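Long-range contacts in arylesterase (Sulfolobus solfataricus, PDB 5L2P), which hydrolyses aromatic esters and aryl dialkyl phosphates such as paraoxon, along with p-nitrophenyl esters of fatty acids and tributyrin: residues 151-156 / 180-185; 242-247 / 272-277. All coordinates share one frame; numbering follows the deposited sequence.

Interaction 1: residues 151-156 / 180-185; sequences ATFGIS and VPVVPF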
loop_
_atom_site.group_PDB
_atom_site.type_symbol
_atom_site.label_atom_id
_atom_site.label_comp_id
_atom_site.label_asym_id
_atom_site.label_seq_id
_atom_site.Cartn_x
_atom_site.Cartn_y
_atom_site.Cartn_z
ATOM N N ALA A 151 -33.847 -3.647 0.661
ATOM C CA ALA A 151 -32.400 -3.559 0.478
ATOM C C ALA A 151 -31.907 -4.660 -0.465
ATOM O O ALA A 151 -32.574 -5.699 -0.622
ATOM C CB ALA A 151 -31.706 -3.712 1.813
ATOM N N THR A 152 -30.732 -4.446 -1.078
ATOM C CA THR A 152 -30.093 -5.433 -1.886
ATOM C C THR A 152 -28.762 -5.906 -1.301
ATOM O O THR A 152 -28.051 -5.153 -0.647
ATOM C CB THR A 152 -29.883 -4.927 -3.308
ATOM O OG1 THR A 152 -29.155 -3.698 -3.294
ATOM C CG2 THR A 152 -31.236 -4.769 -4.044
ATOM N N PHE A 153 -28.425 -7.179 -1.541
ATOM C CA PHE A 153 -27.231 -7.805 -0.995
ATOM C C PHE A 153 -26.669 -8.790 -2.020
ATOM O O PHE A 153 -27.418 -9.431 -2.746
ATOM C CB PHE A 153 -27.596 -8.493 0.303
ATOM C CG PHE A 153 -26.503 -9.325 0.884
ATOM C CD1 PHE A 153 -26.368 -10.662 0.505
ATOM C CD2 PHE A 153 -25.638 -8.801 1.849
ATOM C CE1 PHE A 153 -25.365 -11.465 1.043
ATOM C CE2 PHE A 153 -24.618 -9.588 2.387
ATOM C CZ PHE A 153 -24.502 -10.939 1.987
ATOM N N GLY A 154 -25.353 -8.895 -2.115
ATOM C CA GLY A 154 -24.747 -9.707 -3.122
ATOM C C GLY A 154 -23.262 -9.849 -2.949
ATOM O O GLY A 154 -22.615 -8.937 -2.487
ATOM N N ILE A 155 -22.734 -11.030 -3.324
ATOM C CA ILE A 155 -21.317 -11.372 -3.177
ATOM C C ILE A 155 -20.664 -11.560 -4.544
ATOM O O ILE A 155 -21.168 -12.263 -5.373
ATOM C CB ILE A 155 -21.140 -12.629 -2.308
ATOM C CG1 ILE A 155 -21.719 -12.372 -0.904
ATOM C CG2 ILE A 155 -19.685 -13.086 -2.238
ATOM C CD1 ILE A 155 -21.944 -13.610 -0.058
ATOM N N SER A 156 -19.562 -10.867 -4.784
ATOM C CA SER A 156 -18.749 -11.059 -5.997
ATOM C C SER A 156 -19.451 -10.581 -7.317
ATOM O O SER A 156 -19.624 -9.407 -7.545
ATOM C CB SER A 156 -18.275 -12.513 -6.051
ATOM O OG SER A 156 -17.479 -12.727 -7.188
ATOM N N VAL A 180 -25.789 -3.588 -0.360
ATOM C CA VAL A 180 -24.683 -4.239 0.294
ATOM C C VAL A 180 -23.894 -5.107 -0.677
ATOM O O VAL A 180 -24.053 -6.317 -0.691
ATOM C CB VAL A 180 -25.161 -5.074 1.491
ATOM C CG1 VAL A 180 -23.986 -5.587 2.311
ATOM C CG2 VAL A 180 -26.044 -4.214 2.386
ATOM N N PRO A 181 -23.018 -4.473 -1.488
ATOM C CA PRO A 181 -22.102 -5.244 -2.317
ATOM C C PRO A 181 -20.921 -5.742 -1.510
ATOM O O PRO A 181 -20.142 -4.950 -0.961
ATOM C CB PRO A 181 -21.661 -4.241 -3.389
ATOM C CG PRO A 181 -21.865 -2.907 -2.778
ATOM C CD PRO A 181 -22.863 -3.019 -1.681
ATOM N N VAL A 182 -20.791 -7.060 -1.438
ATOM C CA VAL A 182 -19.686 -7.688 -0.753
ATOM C C VAL A 182 -18.708 -8.195 -1.818
ATOM O O VAL A 182 -19.084 -8.857 -2.792
ATOM C CB VAL A 182 -20.195 -8.852 0.083
ATOM C CG1 VAL A 182 -19.040 -9.604 0.752
ATOM C CG2 VAL A 182 -21.187 -8.342 1.105
ATOM N N VAL A 183 -17.438 -7.888 -1.613
ATOM C CA VAL A 183 -16.391 -8.180 -2.577
ATOM C C VAL A 183 -16.829 -8.059 -4.056
ATOM O O VAL A 183 -16.498 -8.903 -4.872
ATOM C CB VAL A 183 -15.719 -9.535 -2.272
ATOM C CG1 VAL A 183 -15.051 -9.470 -0.880
ATOM C CG2 VAL A 183 -16.728 -10.702 -2.369
ATOM N N PRO A 184 -17.456 -6.947 -4.414
ATOM C CA PRO A 184 -17.963 -6.784 -5.751
ATOM C C PRO A 184 -16.949 -6.629 -6.888
ATOM O O PRO A 184 -15.836 -6.102 -6.698
ATOM C CB PRO A 184 -18.719 -5.432 -5.645
ATOM C CG PRO A 184 -17.912 -4.641 -4.680
ATOM C CD PRO A 184 -17.424 -5.652 -3.673
ATOM N N PHE A 185 -17.377 -7.041 -8.078
ATOM C CA PHE A 185 -16.767 -6.607 -9.341
ATOM C C PHE A 185 -17.492 -5.356 -9.829
ATOM O O PHE A 185 -18.704 -5.379 -10.045
ATOM C CB PHE A 185 -16.869 -7.720 -10.390
ATOM C CG PHE A 185 -16.339 -7.344 -11.736
ATOM C CD1 PHE A 185 -17.109 -6.591 -12.633
ATOM C CD2 PHE A 185 -15.066 -7.724 -12.129
ATOM C CE1 PHE A 185 -16.615 -6.247 -13.897
ATOM C CE2 PHE A 185 -14.580 -7.361 -13.386
ATOM C CZ PHE A 185 -15.363 -6.625 -14.260
#
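Phe153 and Val180 meet where strands 151-155 and 180-182 run side by side, their short axes 4.8 Å apart and only 4° from parallel. With chi1 at 173°, CG of Phe153 stands opposite the backbone N, which carries CD2 and CE2 toward the valines: CD2 lies 3.6 Å from Val180 CG1, and CE2 is 3.9 Å from Val182 CG2, both methyls approaching the ring obliquely. Beyond the ring, Ile155 points the same way as Val182, its CG1 alongside Val182 CB at 4.0 Å, and its CG2 branch rests 3.8 Å from Val183 CG2. Polar grip comes from the backbone. Val180 and Val182 bond through both N and O: Val180 N to Thr152 O, Gly154 N to Val180 O, Val182 N to Gly154 O (2.8 Å) and Ser156 N to Val182 O (2.9 Å). A weak bond from Phe185 N to Ser156 O carries the pairing past the strand end. Further out, Ile297 of helix 287-305 packs on Phe153, Val180 and Val182, and the His80 ring meets Phe153 edge to face. The bond from CA to CB of Ser156, the inferred nucleophile, points away from 180-185, although CB still touches it; OG is hydrogen-bonded to His281, the inferred base, while Val183 touches His281 and Asp251. With a positive phi and a helix beginning right after it, Ser156 fits the nucleophile elbow of GxSxG esterases, Gly154 being the first glycine. Because the bonds to 180-185 use the backbone N and O of Ser156, its hydroxyl is left to the triad, and the serine is held in place without any cross-strand partner for OG.

Interaction 2: residues 242-247 / 272-277; sequences QAIVVT and LSFRVN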
loop_
_atom_site.group_PDB
_atom_site.type_symbol
_atom_site.label_atom_id
_atom_site.label_comp_id
_atom_site.label_asym_id
_atom_site.label_seq_id
_atom_site.Cartn_x
_atom_site.Cartn_y
_atom_site.Cartn_z
ATOM N N GLN A 242 -27.923 4.273 0.406
ATOM C CA GLN A 242 -26.940 4.084 1.451
ATOM C C GLN A 242 -26.234 2.711 1.295
ATOM O O GLN A 242 -26.910 1.645 1.169
ATOM C CB GLN A 242 -27.696 4.181 2.784
ATOM C CG GLN A 242 -26.875 3.969 4.035
ATOM C CD GLN A 242 -27.726 4.095 5.295
ATOM O OE1 GLN A 242 -28.966 4.146 5.223
ATOM N NE2 GLN A 242 -27.063 4.161 6.457
ATOM N N ALA A 243 -24.901 2.721 1.332
ATOM C CA ALA A 243 -24.113 1.536 1.001
ATOM C C ALA A 243 -23.278 0.945 2.133
ATOM O O ALA A 243 -22.709 1.664 2.927
ATOM C CB ALA A 243 -23.202 1.840 -0.169
ATOM N N ILE A 244 -23.199 -0.373 2.172
ATOM C CA ILE A 244 -22.220 -1.069 2.983
ATOM C C ILE A 244 -21.359 -1.892 2.026
ATOM O O ILE A 244 -21.779 -2.938 1.573
ATOM C CB ILE A 244 -22.902 -1.985 4.012
ATOM C CG1 ILE A 244 -23.770 -1.142 4.941
ATOM C CG2 ILE A 244 -21.874 -2.767 4.821
ATOM C CD1 ILE A 244 -24.728 -1.919 5.820
ATOM N N VAL A 245 -20.152 -1.412 1.723
ATOM C CA VAL A 245 -19.192 -2.121 0.853
ATOM C C VAL A 245 -18.129 -2.849 1.666
ATOM O O VAL A 245 -17.469 -2.279 2.506
ATOM C CB VAL A 245 -18.511 -1.188 -0.148
ATOM C CG1 VAL A 245 -17.677 -1.953 -1.139
ATOM C CG2 VAL A 245 -19.539 -0.368 -0.900
ATOM N N VAL A 246 -17.992 -4.147 1.398
ATOM C CA VAL A 246 -17.084 -4.987 2.154
ATOM C C VAL A 246 -16.058 -5.563 1.192
ATOM O O VAL A 246 -16.422 -6.016 0.113
ATOM C CB VAL A 246 -17.828 -6.113 2.869
ATOM C CG1 VAL A 246 -16.875 -6.947 3.743
ATOM C CG2 VAL A 246 -18.915 -5.530 3.729
ATOM N N THR A 247 -14.777 -5.474 1.555
ATOM C CA THR A 247 -13.716 -6.004 0.758
ATOM C C THR A 247 -12.862 -6.985 1.585
ATOM O O THR A 247 -12.958 -7.033 2.821
ATOM C CB THR A 247 -12.830 -4.898 0.175
ATOM O OG1 THR A 247 -12.279 -4.073 1.212
ATOM C CG2 THR A 247 -13.602 -4.051 -0.814
ATOM N N LEU A 272 -20.577 3.017 4.523
ATOM C CA LEU A 272 -19.602 2.323 5.332
ATOM C C LEU A 272 -18.847 1.397 4.403
ATOM O O LEU A 272 -19.379 0.794 3.529
ATOM C CB LEU A 272 -20.287 1.568 6.451
ATOM C CG LEU A 272 -19.376 0.849 7.414
ATOM C CD1 LEU A 272 -18.658 1.817 8.339
ATOM C CD2 LEU A 272 -20.198 -0.170 8.224
ATOM N N SER A 273 -17.558 1.331 4.572
ATOM C CA SER A 273 -16.673 0.546 3.762
ATOM C C SER A 273 -15.626 -0.013 4.688
ATOM O O SER A 273 -14.918 0.709 5.384
ATOM C CB SER A 273 -16.007 1.421 2.705
ATOM O OG SER A 273 -15.015 0.695 2.003
ATOM N N PHE A 274 -15.522 -1.320 4.741
ATOM C CA PHE A 274 -14.460 -1.901 5.555
ATOM C C PHE A 274 -13.824 -3.033 4.821
ATOM O O PHE A 274 -14.428 -3.598 3.942
ATOM C CB PHE A 274 -14.927 -2.316 6.963
ATOM C CG PHE A 274 -16.049 -3.283 6.974
ATOM C CD1 PHE A 274 -17.354 -2.845 6.943
ATOM C CD2 PHE A 274 -15.793 -4.648 7.070
ATOM C CE1 PHE A 274 -18.393 -3.745 6.947
ATOM C CE2 PHE A 274 -16.812 -5.562 7.080
ATOM C CZ PHE A 274 -18.116 -5.120 7.007
ATOM N N ARG A 275 -12.569 -3.298 5.155
ATOM C CA ARG A 275 -11.765 -4.332 4.541
ATOM C C ARG A 275 -11.492 -5.424 5.584
ATOM O O ARG A 275 -11.013 -5.125 6.679
ATOM C CB ARG A 275 -10.453 -3.765 4.087
ATOM C CG ARG A 275 -9.476 -4.799 3.507
ATOM C CD ARG A 275 -8.040 -4.228 3.529
ATOM N NE ARG A 275 -7.840 -3.140 2.567
ATOM C CZ ARG A 275 -6.648 -2.760 2.133
ATOM N NH1 ARG A 275 -5.554 -3.262 2.643
ATOM N NH2 ARG A 275 -6.555 -1.910 1.147
ATOM N N VAL A 276 -11.830 -6.679 5.243
ATOM C CA VAL A 276 -11.549 -7.815 6.130
ATOM C C VAL A 276 -10.117 -8.312 5.870
ATOM O O VAL A 276 -9.796 -8.776 4.760
ATOM C CB VAL A 276 -12.543 -8.958 5.906
ATOM C CG1 VAL A 276 -12.229 -10.140 6.815
ATOM C CG2 VAL A 276 -13.980 -8.474 6.128
ATOM N N ASN A 277 -9.260 -8.208 6.879
ATOM C CA ASN A 277 -7.884 -8.609 6.702
ATOM C C ASN A 277 -7.661 -10.141 6.815
ATOM O O ASN A 277 -8.431 -10.851 7.424
ATOM C CB ASN A 277 -6.986 -7.851 7.681
ATOM C CG ASN A 277 -6.998 -6.297 7.465
ATOM O OD1 ASN A 277 -7.039 -5.788 6.345
ATOM N ND2 ASN A 277 -6.968 -5.560 8.564
#
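Phe274 leans over Val246 on the neighbouring parallel strand. With CG set between the backbone N and the carbonyl carbon (chi1 57°), the ring swings from CB toward 242-247 and turns one face to Val246 CB. Along the ring, CD2 is 4.2 Å from Val246 CG1, CE2 closes to 3.6 Å on the same methyl, and CE1 is near Val246 CG2 and, farther off, Ile244 CG2. At the tip, CZ touches Val246 CG2 at 3.4 Å. Another Phe274, that of the second subunit, meets the ring edge to face. Replacing the ring by an alanine is likely to leave the Val246 methyls without their aromatic cover and the second subunit's Phe274 without its edge-to-face partner. Five backbone bonds join the strands, from Leu272 N to Ala243 O through to Val276 N to Thr247 O at 2.7 Å. On the face of Thr247 and Arg275, Thr247 OG1 lies against Arg275 CB, and Glu258 OE2 is hydrogen-bonded to that hydroxyl and forms a salt bridge with Arg275 NE. Helix 254-266, which carries Glu258, connects the strands in a beta-alpha-beta crossover at the edge of an alpha/beta-hydrolase sheet, which continues antiparallel into the second subunit.

Interaction 1 closes before interaction 2 opens along the chain, yet their centres are only 10 Å apart because strands 178-182 and 242-248 are neighbours in one mixed sheet. Val246 joins them: its O probably accepts a bond from Val183 N and its N probably donates to Pro181 O, while Pro181 CD packs on Ile244 O. Each contact closes a beta-alpha-beta unit, through helix 157-171 in the first and helix 254-266 in the second, and helix 287-305 packs against both. Four consecutive parallel strands thus run from interaction 1, near the chain centre and holding Ser156, the probable nucleophile, to outermost strand 271-276; Asp251 and His281, the other probable triad residues, follow strands 242-248 and 271-276, as in alpha/beta hydrolases.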